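Local coordinates for extracellular solute-binding protein family 1 (Alicyclobacillus acidocaldarius subsp. acidocaldarius, PDB 4OVJ), which probably captures a solute outside the cell and hands it to an ABC-type membrane transporter, as family 1 extracellular solute-binding proteins do, at residues K46-A51 against I55-E60; Q186-W191 against Q197-A202; Y95-Q100 against G123-G128. All coordinates share one frame; numbering follows the deposited sequence. Where two conformers were deposited one is given.

In the fold
Solute-binding proteins of this family are two-lobed, with the ligand cleft between the lobes. Contacts 1 and 3 reach the same mixed sheet: contact 1 joins helix 35-51 to strand 55-61, and contact 3 sets helix 92-98 against the hairpin at 124-128. Their centres lie about 27 Å apart, with nearest atoms about 11 Å apart. Contact 2, a buried helix-to-loop packing, is on the other side of the chain's centre from contact 1, centres about 41 Å apart. Contacts 2 and 3 come closer, to about 9 Å between nearest atoms, yet do not touch. In contact 2 the Q186 side chain is about 4 Å from a sulfate ion, most likely a crystallisation additive, that may mark a pocket.

Contact 1: K46-A51 against I55-E60; sequences KAFEKA and IHIQTE
E49 OE2 takes the backbone N-H of I57 in a nearly straight bond, 2.9 Å from I57 N with an angle of 170° at the hydrogen. The donor comes from above the carboxylate plane, tilted 36° out of it. One water bonds weakly to E49 OE2 and also meets H56 ND1 at 2.7 Å; another links E49 OE1 to I57 O. The extended glutamate suits this place because H56 and Q58 spend their backbone bonds on strand 25-31, while I57 turns its N-H the other way, where a carboxylate can accept it. Putting an alanine here would probably leave the I57 N-H without this acceptor and the two carboxylate-bound waters with one partner fewer. The helix and strand belong to a beta-alpha-beta unit, strand 25-31, helix 35-51 and strand 55-61, and the segments run nearly antiparallel at 161°. On the inner side F48 reaches the strand with CG anti to its backbone N (chi1 177°). Branched I55 meets the ring's edge, CG2 being 3.7 Å from F48 CE2, while I57 crosses at about a right angle, CG1 lying 3.6 Å from F48 CD2. F313 and F316 of helix 307-319 meet the same ring edge-to-face.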
# COMPACT_ATOMS: atom_id res chain seq x y z
N LYS A 46 23.77 5.77 9.85
CA LYS A 46 25.22 5.58 9.78
C LYS A 46 25.78 6.07 8.45
O LYS A 46 26.78 6.79 8.41
CB LYS A 46 25.62 4.11 10.03
CG LYS A 46 27.11 3.82 9.84
CD LYS A 46 27.46 2.38 10.20
CE LYS A 46 28.97 2.18 10.28
NZ LYS A 46 29.31 0.75 10.54
N ALA A 47 25.13 5.69 7.35
CA ALA A 47 25.56 6.11 6.03
C ALA A 47 25.47 7.62 5.86
O ALA A 47 26.38 8.27 5.32
CB ALA A 47 24.76 5.39 4.96
N PHE A 48 24.39 8.21 6.38
CA PHE A 48 24.23 9.65 6.31
C PHE A 48 25.34 10.39 7.06
O PHE A 48 25.90 11.37 6.54
CB PHE A 48 22.89 10.10 6.90
CG PHE A 48 22.73 11.58 6.91
CD1 PHE A 48 22.41 12.25 5.76
CD2 PHE A 48 22.99 12.31 8.06
CE1 PHE A 48 22.27 13.62 5.75
CE2 PHE A 48 22.87 13.69 8.06
CZ PHE A 48 22.51 14.35 6.90
N GLU A 49 25.62 9.96 8.29
CA GLU A 49 26.62 10.63 9.12
C GLU A 49 28.02 10.59 8.48
O GLU A 49 28.83 11.49 8.68
CB GLU A 49 26.60 10.08 10.55
CG GLU A 49 25.35 10.51 11.33
CD GLU A 49 25.44 10.21 12.83
OE1 GLU A 49 25.67 9.04 13.20
OE2 GLU A 49 25.26 11.16 13.65
N LYS A 50 28.30 9.53 7.72
CA LYS A 50 29.55 9.44 6.96
C LYS A 50 29.53 10.40 5.77
O LYS A 50 30.53 11.06 5.47
CB LYS A 50 29.77 8.01 6.47
CG LYS A 50 30.95 7.87 5.52
CD LYS A 50 31.27 6.41 5.26
CE LYS A 50 32.47 6.25 4.35
NZ LYS A 50 32.91 4.83 4.26
N ALA A 51 28.40 10.47 5.08
CA ALA A 51 28.27 11.30 3.87
C ALA A 51 28.22 12.80 4.16
O ALA A 51 28.70 13.62 3.35
CB ALA A 51 27.05 10.90 3.09
N ILE A 55 26.80 17.11 10.03
CA ILE A 55 25.46 16.97 10.59
C ILE A 55 25.44 15.70 11.43
O ILE A 55 25.58 14.58 10.92
CB ILE A 55 24.38 16.89 9.48
CG1 ILE A 55 24.46 18.14 8.58
CG2 ILE A 55 22.99 16.78 10.10
CD1 ILE A 55 23.63 18.06 7.30
N HIS A 56 25.24 15.87 12.73
CA HIS A 56 24.98 14.74 13.60
C HIS A 56 23.49 14.41 13.60
O HIS A 56 22.64 15.32 13.59
CB HIS A 56 25.35 15.04 15.04
CG HIS A 56 26.78 15.41 15.26
ND1 HIS A 56 27.83 14.57 14.93
CD2 HIS A 56 27.33 16.48 15.87
CE1 HIS A 56 28.97 15.13 15.29
NE2 HIS A 56 28.69 16.29 15.86
N ILE A 57 23.17 13.13 13.64
CA ILE A 57 21.81 12.68 13.83
C ILE A 57 21.71 12.01 15.20
O ILE A 57 22.46 11.09 15.52
CB ILE A 57 21.38 11.68 12.75
CG1 ILE A 57 21.55 12.29 11.36
CG2 ILE A 57 19.95 11.23 12.99
CD1 ILE A 57 20.70 13.52 11.12
N GLN A 58 20.78 12.53 16.01
CA GLN A 58 20.45 11.94 17.28
C GLN A 58 19.13 11.20 17.13
O GLN A 58 18.07 11.82 17.06
CB GLN A 58 20.37 13.03 18.33
CG GLN A 58 20.04 12.53 19.71
CD GLN A 58 19.98 13.65 20.73
OE1 GLN A 58 20.66 14.67 20.59
NE2 GLN A 58 19.18 13.46 21.76
N THR A 59 19.18 9.88 17.07
CA THR A 59 17.95 9.11 16.90
C THR A 59 17.14 9.05 18.18
O THR A 59 17.69 9.04 19.28
CB THR A 59 18.23 7.69 16.38
OG1 THR A 59 19.07 6.98 17.30
CG2 THR A 59 18.89 7.76 15.02
N GLU A 60 15.82 9.05 18.01
CA GLU A 60 14.87 8.92 19.09
C GLU A 60 13.89 7.83 18.65
O GLU A 60 12.75 8.09 18.26
CB GLU A 60 14.16 10.26 19.34
CG GLU A 60 15.09 11.37 19.81
CD GLU A 60 14.36 12.68 20.10
OE1 GLU A 60 13.16 12.79 19.79
OE2 GLU A 60 15.00 13.61 20.64
O HOH W 1 27.87 12.34 13.38
O HOH W 2 28.10 13.14 10.94
O HOH W 3 24.01 8.21 15.64

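Contact 2: Q186-W191 against Q197-A202; sequences QTFGYW and QHLYNA
L199 packs against the helix at G189, and its two methyls divide the work. CD2 lies 3.5 Å from G189 CA, a distance that a bare alpha carbon allows. A beta carbon at G189 would fall only 3.2 Å from L199 CD1, so the glycine suits its place: it lets the leucine settle close against the helix backbone. The same CD2 also touches the F188 ring, 3.6 Å from CD2 of the phenylalanine, where the leucine and phenylalanine side chains run alongside one another, pointing opposite ways. The other methyl, L199 CD1, meets the amide of Q186 and stands 3.8 Å from Q186 OE1. Q186 reaches it by bending at chi2 (-59°): its CB points away from the loop, but the kink carries the amide back across the leucine at about a right angle. The Q186 side chain also lies about 4 Å from a bound sulfate ion. No direct hydrogen bond joins the two segments. Water instead spans the gap, accepting the N-H of L199 at 2.9 Å from L199 N and donating weakly to G189 O, which gives the N-H of L199, a buried residue, an acceptor. The chain turns a corner at L199, and its backbone bonds to G208 of the strand 207-208. L199 also packs on W185 of the same helix 185-194, while F188 rests on T213 and L214 of helix 211-226 and Q186 touches Y139 of the long strand 128-144.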
# COMPACT_ATOMS: atom_id res chain seq x y z
N GLN A 186 -10.67 -4.02 0.94
CA GLN A 186 -9.79 -3.17 0.16
C GLN A 186 -9.81 -3.50 -1.34
O GLN A 186 -9.67 -2.59 -2.16
CB GLN A 186 -8.37 -3.14 0.75
CG GLN A 186 -8.30 -2.53 2.16
CD GLN A 186 -8.80 -1.09 2.24
OE1 GLN A 186 -8.74 -0.34 1.27
NE2 GLN A 186 -9.31 -0.70 3.41
N THR A 187 -10.02 -4.75 -1.75
CA THR A 187 -10.20 -4.96 -3.20
C THR A 187 -11.54 -4.40 -3.67
O THR A 187 -11.65 -3.93 -4.80
CB THR A 187 -10.05 -6.41 -3.69
OG1 THR A 187 -11.10 -7.23 -3.17
CG2 THR A 187 -8.69 -6.97 -3.35
N PHE A 188 -12.55 -4.44 -2.81
CA PHE A 188 -13.77 -3.73 -3.12
C PHE A 188 -13.52 -2.21 -3.26
O PHE A 188 -14.09 -1.56 -4.14
CB PHE A 188 -14.90 -3.99 -2.12
CG PHE A 188 -16.13 -3.21 -2.45
CD1 PHE A 188 -16.77 -3.40 -3.66
CD2 PHE A 188 -16.59 -2.22 -1.60
CE1 PHE A 188 -17.85 -2.62 -4.03
CE2 PHE A 188 -17.68 -1.45 -1.96
CZ PHE A 188 -18.31 -1.65 -3.17
N GLY A 189 -12.65 -1.66 -2.42
CA GLY A 189 -12.26 -0.26 -2.53
C GLY A 189 -11.76 0.11 -3.92
O GLY A 189 -12.11 1.15 -4.45
N TYR A 190 -10.96 -0.77 -4.49
CA TYR A 190 -10.45 -0.64 -5.85
C TYR A 190 -11.59 -0.61 -6.88
O TYR A 190 -11.67 0.30 -7.69
CB TYR A 190 -9.46 -1.78 -6.13
CG TYR A 190 -8.91 -1.83 -7.52
CD1 TYR A 190 -7.87 -1.00 -7.92
CD2 TYR A 190 -9.42 -2.74 -8.44
CE1 TYR A 190 -7.37 -1.07 -9.21
CE2 TYR A 190 -8.93 -2.81 -9.73
CZ TYR A 190 -7.90 -1.98 -10.10
OH TYR A 190 -7.42 -2.05 -11.38
N TRP A 191 -12.50 -1.56 -6.78
CA TRP A 191 -13.71 -1.61 -7.61
C TRP A 191 -14.57 -0.36 -7.46
O TRP A 191 -15.02 0.21 -8.46
CB TRP A 191 -14.52 -2.86 -7.23
CG TRP A 191 -15.78 -3.10 -8.02
CD1 TRP A 191 -16.99 -2.55 -7.81
CD2 TRP A 191 -15.94 -4.01 -9.12
NE1 TRP A 191 -17.91 -3.05 -8.71
CE2 TRP A 191 -17.28 -3.95 -9.52
CE3 TRP A 191 -15.07 -4.90 -9.77
CZ2 TRP A 191 -17.79 -4.73 -10.56
CZ3 TRP A 191 -15.58 -5.67 -10.83
CH2 TRP A 191 -16.92 -5.57 -11.21
N GLN A 197 -16.67 6.00 -7.16
CA GLN A 197 -17.13 5.97 -5.77
C GLN A 197 -15.95 5.63 -4.85
O GLN A 197 -14.79 5.55 -5.30
CB GLN A 197 -18.30 5.00 -5.66
CG GLN A 197 -19.51 5.51 -6.44
CD GLN A 197 -20.65 4.52 -6.57
OE1 GLN A 197 -20.65 3.46 -5.95
NE2 GLN A 197 -21.63 4.88 -7.38
N HIS A 198 -16.23 5.46 -3.56
CA HIS A 198 -15.18 5.24 -2.57
C HIS A 198 -15.75 4.41 -1.44
O HIS A 198 -16.95 4.41 -1.25
CB HIS A 198 -14.69 6.58 -2.00
CG HIS A 198 -14.21 7.53 -3.05
ND1 HIS A 198 -15.03 8.45 -3.65
CD2 HIS A 198 -13.00 7.65 -3.64
CE1 HIS A 198 -14.34 9.12 -4.56
NE2 HIS A 198 -13.11 8.65 -4.58
N LEU A 199 -14.90 3.75 -0.67
CA LEU A 199 -15.40 3.06 0.52
C LEU A 199 -16.17 4.03 1.41
O LEU A 199 -17.25 3.70 1.90
CB LEU A 199 -14.26 2.40 1.31
CG LEU A 199 -13.53 1.28 0.55
CD1 LEU A 199 -12.41 0.70 1.40
CD2 LEU A 199 -14.49 0.20 0.10
N TYR A 200 -15.60 5.21 1.63
CA TYR A 200 -16.22 6.23 2.49
C TYR A 200 -16.37 7.54 1.76
O TYR A 200 -15.66 7.82 0.81
CB TYR A 200 -15.38 6.48 3.74
CG TYR A 200 -15.09 5.24 4.53
CD1 TYR A 200 -16.04 4.73 5.39
CD2 TYR A 200 -13.87 4.57 4.42
CE1 TYR A 200 -15.79 3.59 6.13
CE2 TYR A 200 -13.62 3.43 5.15
CZ TYR A 200 -14.59 2.94 6.01
OH TYR A 200 -14.36 1.81 6.75
N ASN A 201 -17.30 8.36 2.21
CA ASN A 201 -17.25 9.75 1.79
C ASN A 201 -16.02 10.42 2.43
O ASN A 201 -15.33 9.83 3.28
CB ASN A 201 -18.59 10.47 2.04
CG ASN A 201 -18.91 10.64 3.51
OD1 ASN A 201 -18.14 10.26 4.38
ND2 ASN A 201 -20.06 11.25 3.78
N ALA A 202 -15.70 11.63 1.99
CA ALA A 202 -14.43 12.27 2.36
C ALA A 202 -14.23 12.45 3.88
O ALA A 202 -13.11 12.32 4.38
CB ALA A 202 -14.29 13.61 1.65
O HOH W 4 -12.36 3.53 -2.06

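Contact 3: Y95-Q100 against G123-G128; sequences YAKEGQ and GYIDGG
The D126 carboxylate is the one flat group among the touching side chains, and the K97 side chain runs across that of D126 at about a right angle, meeting it with a methylene rather than the ammonium. K97 CE approaches to 3.2 Å from D126 OD2, coming from out of the carboxylate plane, whereas K97 NZ stays 4.0 Å from that oxygen, too far for a salt bridge. The ammonium makes its salt bridge with D93, one turn earlier in the helix, so D126 adds at most a longer-range attraction. A lysine suits this exposed helix face because its aliphatic part also serves as packing: CE lies 4.0 Å from I125 CG2. CG1 of I125 lies 4.0 Å from A96 CB; with chi1 at -59°, CG1 is beside the backbone N and CG2 beside the carbonyl carbon, and the two branches meet A96 and K97 separately. The small methyl of A96 lets the helix and hairpin come near each other, and Y130 of strand 128-144 touches both A96 and I125. The helix stops in a Schellman motif at G99, whose positive phi would jam a side chain against the preceding carbonyl. D126 and G127, also at positive phi, form the corner of a type I' turn in which I125 and G128 bond to each other both ways through their backbones, the arrangement characteristic of a tight two-residue beta hairpin.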
# COMPACT_ATOMS: atom_id res chain seq x y z
N TYR A 95 -1.36 16.62 12.95
CA TYR A 95 -0.09 17.32 13.17
C TYR A 95 0.04 18.56 12.27
O TYR A 95 0.49 19.62 12.72
CB TYR A 95 1.10 16.37 12.99
CG TYR A 95 1.33 15.51 14.22
CD1 TYR A 95 0.67 14.30 14.38
CD2 TYR A 95 2.18 15.92 15.23
CE1 TYR A 95 0.88 13.51 15.50
CE2 TYR A 95 2.38 15.14 16.36
CZ TYR A 95 1.72 13.94 16.49
OH TYR A 95 1.91 13.18 17.62
N ALA A 96 -0.37 18.43 11.02
CA ALA A 96 -0.28 19.51 10.04
C ALA A 96 -1.18 20.68 10.43
O ALA A 96 -0.75 21.82 10.39
CB ALA A 96 -0.65 19.02 8.65
N LYS A 97 -2.42 20.37 10.80
CA LYS A 97 -3.39 21.41 11.10
C LYS A 97 -3.05 22.17 12.37
O LYS A 97 -3.38 23.36 12.50
CB LYS A 97 -4.80 20.82 11.16
CG LYS A 97 -5.25 20.46 9.76
CD LYS A 97 -6.72 20.13 9.63
CE LYS A 97 -7.13 20.26 8.17
NZ LYS A 97 -8.21 19.31 7.79
N GLU A 98 -2.38 21.50 13.30
CA GLU A 98 -1.92 22.14 14.53
C GLU A 98 -0.73 23.05 14.27
O GLU A 98 -0.38 23.85 15.12
CB GLU A 98 -1.50 21.11 15.57
CG GLU A 98 -2.62 20.44 16.33
CD GLU A 98 -2.08 19.56 17.44
OE1 GLU A 98 -0.93 19.80 17.89
OE2 GLU A 98 -2.80 18.62 17.86
N GLY A 99 -0.08 22.90 13.12
CA GLY A 99 1.08 23.71 12.80
C GLY A 99 2.41 23.14 13.26
O GLY A 99 3.39 23.86 13.39
N GLN A 100 2.46 21.83 13.46
CA GLN A 100 3.67 21.18 13.97
C GLN A 100 4.62 20.70 12.86
O GLN A 100 5.73 20.28 13.15
CB GLN A 100 3.29 19.98 14.85
CG GLN A 100 2.34 20.31 15.98
CD GLN A 100 2.93 21.22 17.04
OE1 GLN A 100 4.02 21.74 16.89
NE2 GLN A 100 2.20 21.41 18.12
N GLY A 123 0.71 13.37 0.89
CA GLY A 123 1.31 14.17 1.96
C GLY A 123 0.76 15.58 2.05
O GLY A 123 1.21 16.36 2.89
N TYR A 124 -0.20 15.92 1.19
CA TYR A 124 -0.77 17.27 1.15
C TYR A 124 -1.93 17.40 2.14
O TYR A 124 -2.77 16.50 2.28
CB TYR A 124 -1.24 17.66 -0.25
CG TYR A 124 -0.20 18.35 -1.10
CD1 TYR A 124 0.79 17.63 -1.75
CD2 TYR A 124 -0.21 19.74 -1.26
CE1 TYR A 124 1.74 18.26 -2.53
CE2 TYR A 124 0.73 20.38 -2.04
CZ TYR A 124 1.71 19.63 -2.67
OH TYR A 124 2.65 20.26 -3.44
N ILE A 125 -1.96 18.53 2.83
CA ILE A 125 -3.08 18.92 3.67
C ILE A 125 -3.34 20.39 3.33
O ILE A 125 -2.44 21.22 3.42
CB ILE A 125 -2.76 18.76 5.17
CG1 ILE A 125 -2.40 17.31 5.53
CG2 ILE A 125 -3.94 19.23 6.02
CD1 ILE A 125 -3.55 16.33 5.47
N ASP A 126 -4.56 20.72 2.90
CA ASP A 126 -4.93 22.12 2.61
C ASP A 126 -3.85 22.92 1.86
O ASP A 126 -3.48 24.02 2.29
CB ASP A 126 -5.26 22.85 3.92
CG ASP A 126 -6.44 22.24 4.65
OD1 ASP A 126 -7.30 21.60 3.99
OD2 ASP A 126 -6.51 22.40 5.88
N GLY A 127 -3.34 22.35 0.77
CA GLY A 127 -2.42 23.06 -0.12
C GLY A 127 -0.95 23.03 0.26
O GLY A 127 -0.10 23.47 -0.53
N GLY A 128 -0.63 22.53 1.44
CA GLY A 128 0.77 22.42 1.89
C GLY A 128 1.18 20.97 1.84
O GLY A 128 0.33 20.07 1.96